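Local coordinates for protein putative GTP pyrophosphokinase (Streptococcus mutans, PDB 3L9D) that probably transfers pyrophosphate from ATP to GTP, making the precursor of the alarmone ppGpp, at residues Tyr148-Val153 with Glu171-Thr176; Lys66-Ile71 with Val112-Asp117; Leu41-Gln46 with Val159-Gly164. All blocks are in the same frame, centred on the assembly; numbering follows the deposited sequence.

Contact 1. Residues Tyr148-Val153 with Glu171-Thr176; sequences YRSYHV and EIQIRT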
loop_
_atom_site.group_PDB
_atom_site.type_symbol
_atom_site.label_atom_id
_atom_site.label_comp_id
_atom_site.label_asym_id
_atom_site.label_seq_id
_atom_site.Cartn_x
_atom_site.Cartn_y
_atom_site.Cartn_z
ATOM N N TYR A 148 12.801 -3.989 -5.171
ATOM C CA TYR A 148 11.518 -3.502 -4.665
ATOM C C TYR A 148 11.183 -2.064 -5.085
ATOM O O TYR A 148 12.049 -1.185 -5.149
ATOM C CB TYR A 148 11.539 -3.593 -3.136
ATOM C CG TYR A 148 10.247 -3.234 -2.439
ATOM C CD1 TYR A 148 9.155 -4.092 -2.489
ATOM C CD2 TYR A 148 10.137 -2.069 -1.687
ATOM C CE1 TYR A 148 7.985 -3.792 -1.845
ATOM C CE2 TYR A 148 8.964 -1.755 -1.030
ATOM C CZ TYR A 148 7.886 -2.626 -1.119
ATOM O OH TYR A 148 6.699 -2.342 -0.478
ATOM N N ARG A 149 9.914 -1.820 -5.359
ATOM C CA ARG A 149 9.482 -0.501 -5.781
ATOM C C ARG A 149 8.092 -0.271 -5.215
ATOM O O ARG A 149 7.160 -1.002 -5.534
ATOM C CB ARG A 149 9.407 -0.419 -7.295
ATOM C CG ARG A 149 10.707 -0.218 -7.992
ATOM C CD ARG A 149 10.658 1.064 -8.799
ATOM N NE ARG A 149 9.966 0.931 -10.084
ATOM C CZ ARG A 149 9.718 1.956 -10.910
ATOM N NH1 ARG A 149 10.100 3.192 -10.577
ATOM N NH2 ARG A 149 9.090 1.749 -12.072
ATOM N N SER A 150 7.952 0.742 -4.373
ATOM C CA SER A 150 6.678 1.005 -3.742
ATOM C C SER A 150 6.759 2.322 -2.987
ATOM O O SER A 150 7.836 2.849 -2.776
ATOM C CB SER A 150 6.322 -0.143 -2.798
ATOM O OG SER A 150 5.023 0.026 -2.272
ATOM N N TYR A 151 5.617 2.859 -2.588
ATOM C CA TYR A 151 5.606 4.060 -1.766
ATOM C C TYR A 151 4.745 3.824 -0.523
ATOM O O TYR A 151 3.578 3.454 -0.641
ATOM C CB TYR A 151 5.080 5.252 -2.576
ATOM C CG TYR A 151 5.465 6.584 -1.994
ATOM C CD1 TYR A 151 6.429 7.368 -2.602
ATOM C CD2 TYR A 151 4.867 7.059 -0.830
ATOM C CE1 TYR A 151 6.787 8.589 -2.084
ATOM C CE2 TYR A 151 5.231 8.292 -0.288
ATOM C CZ TYR A 151 6.194 9.046 -0.921
ATOM O OH TYR A 151 6.581 10.263 -0.402
ATOM N N HIS A 152 5.306 4.039 0.663
ATOM C CA HIS A 152 4.580 3.740 1.894
ATOM C C HIS A 152 4.133 4.982 2.624
ATOM O O HIS A 152 4.936 5.847 2.901
ATOM C CB HIS A 152 5.436 2.906 2.838
ATOM C CG HIS A 152 5.923 1.622 2.240
ATOM N ND1 HIS A 152 6.478 0.615 2.995
ATOM C CD2 HIS A 152 5.932 1.182 0.961
ATOM C CE1 HIS A 152 6.818 -0.387 2.206
ATOM N NE2 HIS A 152 6.498 -0.067 0.968
ATOM N N VAL A 153 2.844 5.045 2.954
ATOM C CA VAL A 153 2.285 6.145 3.734
ATOM C C VAL A 153 1.630 5.602 4.994
ATOM O O VAL A 153 0.875 4.647 4.930
ATOM C CB VAL A 153 1.216 6.914 2.938
ATOM C CG1 VAL A 153 0.688 8.055 3.766
ATOM C CG2 VAL A 153 1.789 7.417 1.614
ATOM N N GLU A 171 -1.156 1.310 7.204
ATOM C CA GLU A 171 -0.144 1.490 6.179
ATOM C C GLU A 171 -0.731 1.402 4.770
ATOM O O GLU A 171 -1.248 0.361 4.357
ATOM C CB GLU A 171 0.968 0.479 6.333
ATOM C CG GLU A 171 1.837 0.444 5.103
ATOM C CD GLU A 171 3.129 -0.284 5.339
ATOM O OE1 GLU A 171 3.186 -1.493 5.008
ATOM O OE2 GLU A 171 4.081 0.361 5.861
ATOM N N ILE A 172 -0.663 2.509 4.045
ATOM C CA ILE A 172 -1.092 2.561 2.661
ATOM C C ILE A 172 0.101 2.404 1.728
ATOM O O ILE A 172 1.021 3.224 1.731
ATOM C CB ILE A 172 -1.754 3.912 2.372
ATOM C CG1 ILE A 172 -2.908 4.135 3.336
ATOM C CG2 ILE A 172 -2.247 3.983 0.945
ATOM C CD1 ILE A 172 -3.278 5.586 3.499
ATOM N N GLN A 173 0.112 1.355 0.924
ATOM C CA GLN A 173 1.148 1.248 -0.100
ATOM C C GLN A 173 0.587 1.582 -1.460
ATOM O O GLN A 173 -0.506 1.122 -1.812
ATOM C CB GLN A 173 1.790 -0.138 -0.113
ATOM C CG GLN A 173 2.622 -0.383 1.129
ATOM C CD GLN A 173 3.320 -1.707 1.091
ATOM O OE1 GLN A 173 3.822 -2.122 0.050
ATOM N NE2 GLN A 173 3.354 -2.392 2.228
ATOM N N ILE A 174 1.331 2.386 -2.213
ATOM C CA ILE A 174 0.913 2.810 -3.539
ATOM C C ILE A 174 1.825 2.143 -4.588
ATOM O O ILE A 174 3.052 2.202 -4.489
ATOM C CB ILE A 174 0.943 4.352 -3.619
ATOM C CG1 ILE A 174 0.240 4.936 -2.385
ATOM C CG2 ILE A 174 0.312 4.851 -4.914
ATOM C CD1 ILE A 174 0.448 6.414 -2.163
ATOM N N ARG A 175 1.236 1.499 -5.589
ATOM C CA ARG A 175 2.009 0.633 -6.480
ATOM C C ARG A 175 1.468 0.614 -7.892
ATOM O O ARG A 175 0.260 0.690 -8.096
ATOM C CB ARG A 175 1.957 -0.804 -5.961
ATOM C CG ARG A 175 2.680 -1.036 -4.660
ATOM C CD ARG A 175 2.528 -2.468 -4.217
ATOM N NE ARG A 175 3.323 -2.780 -3.031
ATOM C CZ ARG A 175 3.385 -3.984 -2.470
ATOM N NH1 ARG A 175 2.703 -4.998 -2.986
ATOM N NH2 ARG A 175 4.138 -4.180 -1.398
ATOM N N THR A 176 2.347 0.457 -8.876
ATOM C CA THR A 176 1.873 0.066 -10.210
ATOM C C THR A 176 1.452 -1.406 -10.222
ATOM O O THR A 176 1.762 -2.174 -9.314
ATOM C CB THR A 176 2.920 0.312 -11.334
ATOM O OG1 THR A 176 4.161 -0.344 -11.022
ATOM C CG2 THR A 176 3.153 1.784 -11.522
#

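Contact 2. Residues Lys66-Ile71 with Val112-Asp117; sequences KRHSPI and VQFVDD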
loop_
_atom_site.group_PDB
_atom_site.type_symbol
_atom_site.label_atom_id
_atom_site.label_comp_id
_atom_site.label_asym_id
_atom_site.label_seq_id
_atom_site.Cartn_x
_atom_site.Cartn_y
_atom_site.Cartn_z
ATOM N N LYS A 66 -15.186 12.821 -15.883
ATOM C CA LYS A 66 -14.502 12.409 -17.112
ATOM C C LYS A 66 -13.036 12.873 -17.211
ATOM O O LYS A 66 -12.641 13.514 -18.181
ATOM C CB LYS A 66 -15.301 12.832 -18.357
ATOM C CG LYS A 66 -16.574 12.017 -18.606
ATOM N N ARG A 67 -12.241 12.534 -16.220
ATOM C CA ARG A 67 -10.802 12.761 -16.205
ATOM C C ARG A 67 -10.057 11.476 -15.897
ATOM O O ARG A 67 -10.620 10.576 -15.385
ATOM C CB ARG A 67 -10.420 13.810 -15.172
ATOM C CG ARG A 67 -11.254 15.018 -15.153
ATOM C CD ARG A 67 -11.276 15.635 -13.809
ATOM N NE ARG A 67 -9.956 16.002 -13.347
ATOM C CZ ARG A 67 -9.707 16.519 -12.164
ATOM N NH1 ARG A 67 -10.683 16.720 -11.329
ATOM N NH2 ARG A 67 -8.481 16.806 -11.815
ATOM N N HIS A 68 -8.779 11.416 -16.213
ATOM C CA HIS A 68 -7.963 10.281 -15.793
ATOM C C HIS A 68 -7.901 10.165 -14.272
ATOM O O HIS A 68 -7.706 11.164 -13.545
ATOM C CB HIS A 68 -6.544 10.381 -16.328
ATOM C CG HIS A 68 -5.635 9.296 -15.829
ATOM N ND1 HIS A 68 -5.747 7.982 -16.236
ATOM C CD2 HIS A 68 -4.591 9.335 -14.967
ATOM C CE1 HIS A 68 -4.815 7.260 -15.640
ATOM N NE2 HIS A 68 -4.098 8.056 -14.865
ATOM N N SER A 69 -8.062 8.929 -13.807
ATOM C CA SER A 69 -8.015 8.603 -12.397
ATOM C C SER A 69 -6.647 8.046 -12.016
ATOM O O SER A 69 -6.196 7.061 -12.591
ATOM C CB SER A 69 -9.103 7.584 -12.071
ATOM O OG SER A 69 -9.058 7.194 -10.714
ATOM N N PRO A 70 -5.994 8.676 -11.031
ATOM C CA PRO A 70 -4.692 8.224 -10.525
ATOM C C PRO A 70 -4.808 6.851 -9.875
ATOM O O PRO A 70 -3.816 6.125 -9.792
ATOM C CB PRO A 70 -4.346 9.261 -9.449
ATOM C CG PRO A 70 -5.301 10.401 -9.672
ATOM C CD PRO A 70 -6.528 9.813 -10.263
ATOM N N ILE A 71 -6.010 6.510 -9.408
ATOM C CA ILE A 71 -6.230 5.235 -8.739
ATOM C C ILE A 71 -6.930 4.263 -9.682
ATOM O O ILE A 71 -7.931 4.611 -10.319
ATOM C CB ILE A 71 -7.070 5.397 -7.454
ATOM C CG1 ILE A 71 -6.373 6.309 -6.445
ATOM C CG2 ILE A 71 -7.335 4.051 -6.811
ATOM C CD1 ILE A 71 -7.155 6.477 -5.134
ATOM N N VAL A 112 -2.041 1.969 -8.884
ATOM C CA VAL A 112 -2.058 3.025 -9.890
ATOM C C VAL A 112 -1.545 2.488 -11.215
ATOM O O VAL A 112 -0.793 1.518 -11.234
ATOM C CB VAL A 112 -1.164 4.231 -9.488
ATOM C CG1 VAL A 112 -1.688 4.911 -8.206
ATOM C CG2 VAL A 112 0.311 3.791 -9.354
ATOM N N GLN A 113 -1.956 3.126 -12.310
ATOM C CA GLN A 113 -1.535 2.735 -13.646
ATOM C C GLN A 113 -0.102 3.157 -14.015
ATOM O O GLN A 113 0.637 2.362 -14.601
ATOM C CB GLN A 113 -2.520 3.225 -14.717
ATOM C CG GLN A 113 -2.276 2.510 -16.069
ATOM C CD GLN A 113 -3.171 2.966 -17.215
ATOM O OE1 GLN A 113 -3.837 4.010 -17.151
ATOM N NE2 GLN A 113 -3.171 2.180 -18.286
ATOM N N PHE A 114 0.288 4.388 -13.678
ATOM C CA PHE A 114 1.622 4.903 -14.037
ATOM C C PHE A 114 2.469 5.305 -12.834
ATOM O O PHE A 114 1.942 5.747 -11.813
ATOM C CB PHE A 114 1.498 6.104 -14.965
ATOM C CG PHE A 114 0.752 5.815 -16.226
ATOM C CD1 PHE A 114 1.301 4.992 -17.198
ATOM C CD2 PHE A 114 -0.499 6.376 -16.454
ATOM C CE1 PHE A 114 0.604 4.730 -18.382
ATOM C CE2 PHE A 114 -1.194 6.120 -17.626
ATOM C CZ PHE A 114 -0.645 5.302 -18.592
ATOM N N VAL A 115 3.783 5.167 -12.949
ATOM C CA VAL A 115 4.670 5.635 -11.887
ATOM C C VAL A 115 4.269 7.062 -11.499
ATOM O O VAL A 115 4.157 7.413 -10.320
ATOM C CB VAL A 115 6.130 5.635 -12.339
ATOM C CG1 VAL A 115 6.927 6.593 -11.496
ATOM C CG2 VAL A 115 6.713 4.223 -12.274
ATOM N N ASP A 116 4.011 7.869 -12.517
ATOM C CA ASP A 116 3.654 9.254 -12.326
ATOM C C ASP A 116 2.384 9.444 -11.497
ATOM O O ASP A 116 2.257 10.449 -10.786
ATOM C CB ASP A 116 3.530 9.937 -13.687
ATOM C CG ASP A 116 4.749 9.696 -14.566
ATOM O OD1 ASP A 116 4.844 8.613 -15.195
ATOM O OD2 ASP A 116 5.618 10.588 -14.625
ATOM N N ASP A 117 1.448 8.496 -11.568
ATOM C CA ASP A 117 0.202 8.645 -10.807
ATOM C C ASP A 117 0.389 8.600 -9.281
ATOM O O ASP A 117 -0.503 9.001 -8.536
ATOM C CB ASP A 117 -0.836 7.610 -11.227
ATOM C CG ASP A 117 -1.330 7.818 -12.631
ATOM O OD1 ASP A 117 -1.500 8.983 -13.051
ATOM O OD2 ASP A 117 -1.576 6.801 -13.308
HETATM O O HOH W 1 -4.244 4.740 -12.530
#

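Contact 3. Residues Leu41-Gln46 with Val159-Gly164; sequences LDPYIQ and VDTISG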
loop_
_atom_site.group_PDB
_atom_site.type_symbol
_atom_site.label_atom_id
_atom_site.label_comp_id
_atom_site.label_asym_id
_atom_site.label_seq_id
_atom_site.Cartn_x
_atom_site.Cartn_y
_atom_site.Cartn_z
ATOM N N LEU A 41 -8.431 -6.274 17.571
ATOM C CA LEU A 41 -8.378 -6.109 16.133
ATOM C C LEU A 41 -9.617 -5.436 15.554
ATOM O O LEU A 41 -9.622 -5.028 14.388
ATOM C CB LEU A 41 -8.152 -7.467 15.464
ATOM C CG LEU A 41 -6.777 -7.710 14.824
ATOM C CD1 LEU A 41 -5.737 -6.709 15.276
ATOM C CD2 LEU A 41 -6.282 -9.117 15.081
ATOM N N ASP A 42 -10.665 -5.302 16.358
ATOM C CA ASP A 42 -11.945 -4.881 15.807
ATOM C C ASP A 42 -11.930 -3.527 15.120
ATOM O O ASP A 42 -12.464 -3.382 14.027
ATOM C CB ASP A 42 -13.053 -4.905 16.853
ATOM C CG ASP A 42 -14.410 -4.558 16.252
ATOM O OD1 ASP A 42 -14.791 -3.362 16.303
ATOM O OD2 ASP A 42 -15.065 -5.478 15.698
ATOM N N PRO A 43 -11.328 -2.521 15.758
ATOM C CA PRO A 43 -11.294 -1.200 15.121
ATOM C C PRO A 43 -10.419 -1.146 13.849
ATOM O O PRO A 43 -10.532 -0.199 13.066
ATOM C CB PRO A 43 -10.702 -0.304 16.209
ATOM C CG PRO A 43 -10.747 -1.108 17.467
ATOM C CD PRO A 43 -10.666 -2.527 17.069
ATOM N N TYR A 44 -9.547 -2.132 13.658
ATOM C CA TYR A 44 -8.715 -2.189 12.460
ATOM C C TYR A 44 -9.484 -2.829 11.329
ATOM O O TYR A 44 -9.320 -2.465 10.162
ATOM C CB TYR A 44 -7.422 -2.972 12.707
ATOM C CG TYR A 44 -6.485 -2.332 13.701
ATOM C CD1 TYR A 44 -5.468 -1.483 13.286
ATOM C CD2 TYR A 44 -6.622 -2.574 15.051
ATOM C CE1 TYR A 44 -4.612 -0.894 14.201
ATOM C CE2 TYR A 44 -5.784 -2.004 15.958
ATOM C CZ TYR A 44 -4.783 -1.164 15.532
ATOM O OH TYR A 44 -3.953 -0.602 16.459
ATOM N N ILE A 45 -10.328 -3.791 11.675
ATOM C CA ILE A 45 -11.197 -4.397 10.687
ATOM C C ILE A 45 -12.149 -3.353 10.113
ATOM O O ILE A 45 -12.352 -3.285 8.895
ATOM C CB ILE A 45 -11.985 -5.577 11.268
ATOM C CG1 ILE A 45 -11.043 -6.762 11.504
ATOM C CG2 ILE A 45 -13.129 -5.963 10.318
ATOM C CD1 ILE A 45 -11.468 -7.680 12.606
ATOM N N GLN A 46 -12.731 -2.550 11.000
ATOM C CA GLN A 46 -13.603 -1.445 10.605
ATOM C C GLN A 46 -12.859 -0.446 9.724
ATOM O O GLN A 46 -13.359 -0.068 8.662
ATOM C CB GLN A 46 -14.104 -0.691 11.833
ATOM C CG GLN A 46 -14.941 -1.491 12.781
ATOM C CD GLN A 46 -15.563 -0.615 13.872
ATOM O OE1 GLN A 46 -15.267 -0.782 15.063
ATOM N NE2 GLN A 46 -16.416 0.340 13.464
ATOM N N VAL A 159 -11.369 5.894 14.224
ATOM C CA VAL A 159 -12.502 5.029 13.960
ATOM C C VAL A 159 -13.435 4.986 15.159
ATOM O O VAL A 159 -13.020 4.636 16.260
ATOM C CB VAL A 159 -12.054 3.607 13.584
ATOM C CG1 VAL A 159 -11.124 3.051 14.626
ATOM C CG2 VAL A 159 -13.267 2.708 13.409
ATOM N N ASP A 160 -14.694 5.358 14.948
ATOM C CA ASP A 160 -15.684 5.280 16.023
ATOM C C ASP A 160 -16.170 3.859 16.194
ATOM O O ASP A 160 -16.579 3.246 15.232
ATOM C CB ASP A 160 -16.861 6.229 15.765
ATOM C CG ASP A 160 -16.456 7.687 15.882
ATOM O OD1 ASP A 160 -16.659 8.288 16.963
ATOM O OD2 ASP A 160 -15.885 8.215 14.909
ATOM N N THR A 161 -16.076 3.335 17.412
ATOM C CA THR A 161 -16.565 1.999 17.722
ATOM C C THR A 161 -17.771 2.150 18.657
ATOM O O THR A 161 -18.094 3.258 19.072
ATOM C CB THR A 161 -15.479 1.131 18.404
ATOM O OG1 THR A 161 -15.195 1.664 19.701
ATOM C CG2 THR A 161 -14.198 1.135 17.601
ATOM N N ILE A 162 -18.441 1.052 18.993
ATOM C CA ILE A 162 -19.548 1.125 19.935
ATOM C C ILE A 162 -19.086 1.500 21.351
ATOM O O ILE A 162 -19.893 1.936 22.180
ATOM C CB ILE A 162 -20.374 -0.175 19.968
ATOM C CG1 ILE A 162 -19.554 -1.334 20.520
ATOM C CG2 ILE A 162 -20.881 -0.513 18.588
ATOM C CD1 ILE A 162 -20.281 -2.671 20.443
ATOM N N SER A 163 -17.796 1.341 21.637
ATOM C CA SER A 163 -17.291 1.751 22.949
ATOM C C SER A 163 -16.483 3.039 22.914
ATOM O O SER A 163 -15.845 3.384 23.896
ATOM C CB SER A 163 -16.464 0.647 23.608
ATOM O OG SER A 163 -15.257 0.428 22.905
ATOM N N GLY A 164 -16.516 3.750 21.787
ATOM C CA GLY A 164 -15.845 5.033 21.670
ATOM C C GLY A 164 -14.847 5.105 20.535
ATOM O O GLY A 164 -14.675 4.141 19.783
#

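Contact 1. Residues Tyr148-Val153 with Glu171-Thr176
With chi1 of His152 at -57° and of Gln173 at -69°, each CG lies anti to its own carbonyl carbon, and the two side chains run side by side in the same direction. The Gln173 amide stacks on one face of the imidazole, planes 22° apart, and Gln173 CG makes a CH-pi contact 3.9 Å from the His152 ring centroid. Tyr148 swings its ring across Gln173 and Arg175 at about a right angle; Tyr148 OH takes a hydrogen bond from Arg175 NH2 (3.3 Å) and shares another with His152 NE2 (2.7 Å). Arg175 NE gives Ser150 OG a weak bond at the guanidinium edge, while NH1 turns to Asn180. Strands 150-161 and 164-176 form an antiparallel beta hairpin within the mixed sheet of the RelA/SpoT fold, with 164-176 as its middle strand. Tyr151 pairs with Ile174 and Val153 with Ile172 as hydrogen-bonded pairs; Ile172 N to Val153 O measures 2.8 Å. On the face carrying Tyr151 and Val153, Val153 CG2 meets Ile174 CD1 at 4.1 Å, with Leu122 of helix 117-126 packed against both. On the polar face Gln173 NE2 donates to Glu171 OE1 from above the carboxylate plane, 2.9 Å away.

Contact 2. Residues Lys66-Ile71 with Val112-Asp117
Pro70 and Asp117 bring the two loop backbones together, their CA atoms 4.9 Å apart, without any strand pairing between 66-71 and 112-117. His68 reaches across from one loop and Asp117 from the other, approaching from opposite directions. Chi1 of 175° carries the His68 imidazole away from its backbone N and sets NE2 against the carboxylate. His68 NE2 donates to Asp117 OD2 at 3.2 Å, with an almost straight N-H...O angle of 169°; the acceptor lies in the ring plane, whereas the donor arrives on the syn side of OD2, 34° out of the carboxylate plane. A weak second branch runs from the same NE2 to Asp117 OD1. Phe114 N donates to Asp117 OD2 at 3.1 Å from the other face of the carboxylate, and Asp117 N returns a bond to Phe114 O, closing the turn that leads into helix 117-126. Gln113 OE1 lies near the imidazole plane beside CE1, and the Gln113 CG methylene sits over the centre of the Phe114 ring. Farther along, Pro70 O faces the side chain of Val112 and the CB of Asp117. A water bridges the loops: Gln113 N donates to it at 2.8 Å, and Ser69 O and, more weakly, Pro70 O are candidate acceptors of its protons, which are too few for every acceptor near it. The contact thus joins the loop before edge strand 73-78 to the loop after strand 106-112, with Phe62 of helix 42-64 packed on Pro70 and Lys227 of helix 223-230 alongside His68 and Asp117. Two donors reaching Asp117 OD2 from opposite faces of the carboxylate plane should limit rotation of the group.

Contact 3. Residues Leu41-Gln46 with Val159-Gly164
Gly164 O is gripped twice by Thr161, firmly by Thr161 N at 2.9 Å and also by Thr161 OG1, which lies in the carbonyl plane on a lone pair, though its modelled distance is doubtfully short. Thr161 and Gly164 bracket a type I beta turn, the reversal of the hairpin between strands 150-161 and 164-176, and Ser163 N donates back to Thr161 OG1 in an ST turn. Chi1 of 67° places that OG1 between the backbone N and the carbonyl carbon, over the turn, and leaves the CG2 methyl facing the helix. The first turn of helix 42-64 packs against this methyl and against Val159, the short axes running at 124° and 8.7 Å apart at their closest. Pro43 touches both: Pro43 CB meets Val159 CG1 at 3.7 Å and Thr161 CG2 at 4.0 Å, the ring crossing the threonine at a slant. Gln46 sends its extended chain across both Val159 and Thr161 at about a right angle, and its amide end lies beside Thr161 and the backbone of Asp160. Tyr44, on another side of the helix, is directed away from the hairpin tip and reaches Ile168 of strand 164-176 and Thr99. The two Val159 methyls meet different helix residues, CG1 Pro43 and CG2 Gln46, with Val159 CG2 to Gln46 CB at 3.8 Å.

Overall arrangement
All three contacts involve the five-stranded mixed sheet or the loops at its margins. The centre of contact 1 lies about 4 Å from that of the chain, and contact 3 holds the far end of the same hairpin against helix 42-64, the two centres about 25 Å apart. Contact 2, its centre about 15 Å from that of contact 1, touches it: Arg175 O lies 2.7 Å from Val112 N, a probable backbone bond between neighbouring strands. Contacts 2 and 3 stand about 31 Å apart between centres, near the two ends of helix 42-64. Along the chain contact 2 closes before contact 1 opens, while contact 3 encloses contact 2 and alternates with contact 1, tying helix 42-64 to the central sheet.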